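Local coordinates for nicotinate phosphoribosyltransferase (Saccharomyces cerevisiae, PDB 1VLP), which catalyses the first step of NAD biosynthesis from nicotinic acid, the ATP-dependent formation of nicotinate ribonucleotide from nicotinate and phosphoribosyl diphosphate, at residues R192-L197 and I228-K233. Sequence-based numbering, arbitrary orientation.
Sequences RRRRSL and ILFAKK
F230 points its ring from helix 228-234 at L197, the first residue of helix 197-213, and at R194 in the loop just before it. The pair belongs to the TIM-barrel-type domain of this type II phosphoribosyltransferase, in a beta-alpha-beta crossover: parallel strands 186-188 and 222-225 are neighbours in the sheet, helix 197-213 lies between them in sequence, and helix 228-234 follows the second strand. The CA atoms of L197 and F230 are 10.2 Å apart, so side chains rather than backbones bridge the gap.

The apolar evidence is one methyl set against the CZ-CE2 side of the ring. L197 CD1 lies 3.7 Å from F230 CZ and 3.8 Å from F230 CE2, coming in obliquely. In L197, chi1 179° and chi2 62° together bring CD1 against the ring; F230 places CG opposite its own carbonyl carbon (chi1 -76°), which directs the ring away from its helix. The same L197 methyl also sits 3.3 Å above one face of the R194 guanidinium, displaced toward its rim.

R194 meets the ring differently. Its NH1 is 4.3 Å from F230 CE2, at the ring edge and near the ring plane, a position that does not support a cation-pi reading. The stronger partners of NH1 lie outside the pair: a salt bridge to D23 OD1 and a hydrogen bond to Q200 OE1, two bonds that should restrict rotation of this buried group. The R194 side chain lies about 8 Å from that of T367, inferred to bind 5-phospho-alpha-D-ribose 1-diphosphate. Q200, D201 and M204 of helix 197-213 also touch F230, and K233 forms a salt bridge with D201. S196 is the N-cap of helix 197-213: its OG hydrogen-bonds A199 N, with Y165 OH as its other partner.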
loop_
_atom_site.group_PDB
_atom_site.type_symbol
_atom_site.label_atom_id
_atom_site.label_comp_id
_atom_site.label_asym_id
_atom_site.label_seq_id
_atom_site.Cartn_x
_atom_site.Cartn_y
_atom_site.Cartn_z
ATOM N N ARG A 192 6.589 -0.080 1.884
ATOM C CA ARG A 192 6.973 -0.650 0.600
ATOM C C ARG A 192 8.214 0.018 0.018
ATOM O O ARG A 192 9.055 -0.657 -0.574
ATOM C CB ARG A 192 5.842 -0.525 -0.383
ATOM C CG ARG A 192 4.778 -1.516 -0.130
ATOM C CD ARG A 192 3.622 -1.266 -1.080
ATOM N NE ARG A 192 2.889 -0.077 -0.670
ATOM C CZ ARG A 192 1.887 0.422 -1.360
ATOM N NH1 ARG A 192 1.516 -0.187 -2.489
ATOM N NH2 ARG A 192 1.282 1.530 -0.937
ATOM N N ARG A 193 8.385 1.307 0.264
ATOM C CA ARG A 193 9.575 1.936 -0.290
ATOM C C ARG A 193 10.597 2.400 0.727
ATOM O O ARG A 193 11.391 3.293 0.450
ATOM C CB ARG A 193 9.222 3.006 -1.284
ATOM C CG ARG A 193 9.044 2.417 -2.685
ATOM C CD ARG A 193 8.809 3.518 -3.701
ATOM N NE ARG A 193 8.037 3.028 -4.826
ATOM C CZ ARG A 193 7.609 3.791 -5.822
ATOM N NH1 ARG A 193 7.870 5.093 -5.826
ATOM N NH2 ARG A 193 6.912 3.245 -6.806
ATOM N N ARG A 194 10.593 1.781 1.910
ATOM C CA ARG A 194 11.562 2.120 2.890
ATOM C C ARG A 194 12.983 1.838 2.360
ATOM O O ARG A 194 13.233 0.849 1.628
ATOM C CB ARG A 194 11.330 1.359 4.188
ATOM C CG ARG A 194 11.573 -0.106 4.087
ATOM C CD ARG A 194 10.900 -0.824 5.286
ATOM N NE ARG A 194 11.250 -2.228 5.333
ATOM C CZ ARG A 194 10.630 -3.142 6.083
ATOM N NH1 ARG A 194 9.577 -2.814 6.841
ATOM N NH2 ARG A 194 11.030 -4.412 6.020
ATOM N N ARG A 195 13.908 2.685 2.780
ATOM C CA ARG A 195 15.313 2.482 2.430
ATOM C C ARG A 195 15.880 1.206 3.089
ATOM O O ARG A 195 16.728 0.467 2.488
ATOM C CB ARG A 195 16.133 3.711 2.779
ATOM C CG ARG A 195 17.569 3.498 2.357
ATOM C CD ARG A 195 18.299 4.818 2.126
ATOM N NE ARG A 195 17.688 5.545 1.027
ATOM C CZ ARG A 195 18.303 6.420 0.240
ATOM N NH1 ARG A 195 19.597 6.635 0.317
ATOM N NH2 ARG A 195 17.606 7.056 -0.684
ATOM N N SER A 196 15.334 0.909 4.280
ATOM C CA SER A 196 15.663 -0.275 5.032
ATOM C C SER A 196 14.649 -0.413 6.182
ATOM O O SER A 196 13.942 0.539 6.523
ATOM C CB SER A 196 17.064 -0.186 5.619
ATOM O OG SER A 196 17.137 0.831 6.614
ATOM N N LEU A 197 14.597 -1.601 6.756
ATOM C CA LEU A 197 13.805 -1.837 7.997
ATOM C C LEU A 197 14.247 -0.880 9.099
ATOM O O LEU A 197 13.421 -0.231 9.714
ATOM C CB LEU A 197 13.962 -3.281 8.415
ATOM C CG LEU A 197 13.226 -3.692 9.698
ATOM C CD1 LEU A 197 11.760 -3.541 9.582
ATOM C CD2 LEU A 197 13.595 -5.147 9.957
ATOM N N ILE A 228 1.864 -3.392 10.371
ATOM C CA ILE A 228 1.264 -4.011 11.522
ATOM C C ILE A 228 2.323 -4.303 12.585
ATOM O O ILE A 228 2.052 -4.136 13.800
ATOM C CB ILE A 228 0.533 -5.314 11.142
ATOM C CG1 ILE A 228 -0.467 -5.116 10.010
ATOM C CG2 ILE A 228 -0.184 -5.891 12.325
ATOM C CD1 ILE A 228 -0.970 -6.444 9.492
ATOM N N LEU A 229 3.532 -4.709 12.156
ATOM C CA LEU A 229 4.598 -5.025 13.118
ATOM C C LEU A 229 5.011 -3.782 13.925
ATOM O O LEU A 229 5.176 -3.885 15.139
ATOM C CB LEU A 229 5.835 -5.621 12.418
ATOM C CG LEU A 229 6.843 -6.304 13.338
ATOM C CD1 LEU A 229 6.181 -7.428 14.079
ATOM C CD2 LEU A 229 7.947 -6.839 12.554
ATOM N N PHE A 230 5.168 -2.655 13.240
ATOM C CA PHE A 230 5.513 -1.380 13.908
ATOM C C PHE A 230 4.363 -0.853 14.726
ATOM O O PHE A 230 4.587 -0.245 15.759
ATOM C CB PHE A 230 6.016 -0.343 12.931
ATOM C CG PHE A 230 7.447 -0.591 12.475
ATOM C CD1 PHE A 230 8.456 -0.641 13.411
ATOM C CD2 PHE A 230 7.773 -0.749 11.147
ATOM C CE1 PHE A 230 9.780 -0.835 13.048
ATOM C CE2 PHE A 230 9.147 -0.984 10.739
ATOM C CZ PHE A 230 10.130 -1.028 11.711
ATOM N N ALA A 231 3.119 -1.053 14.274
ATOM C CA ALA A 231 1.953 -0.691 15.107
ATOM C C ALA A 231 2.049 -1.423 16.468
ATOM O O ALA A 231 1.913 -0.840 17.530
ATOM C CB ALA A 231 0.753 -1.097 14.450
ATOM N N LYS A 232 2.294 -2.725 16.390
ATOM C CA LYS A 232 2.429 -3.571 17.589
ATOM C C LYS A 232 3.591 -3.101 18.463
ATOM O O LYS A 232 3.429 -2.964 19.682
ATOM C CB LYS A 232 2.594 -5.031 17.188
ATOM C CG LYS A 232 2.592 -6.038 18.365
ATOM C CD LYS A 232 2.617 -7.455 17.763
ATOM C CE LYS A 232 2.495 -8.505 18.834
ATOM N NZ LYS A 232 3.668 -8.450 19.734
ATOM N N LYS A 233 4.748 -2.878 17.852
ATOM C CA LYS A 233 5.938 -2.472 18.555
ATOM C C LYS A 233 5.779 -1.139 19.329
ATOM O O LYS A 233 6.185 -1.030 20.485
ATOM C CB LYS A 233 7.094 -2.332 17.595
ATOM C CG LYS A 233 8.434 -2.004 18.262
ATOM C CD LYS A 233 9.568 -2.064 17.343
ATOM C CE LYS A 233 10.836 -1.607 18.068
ATOM N NZ LYS A 233 12.064 -1.632 17.214
#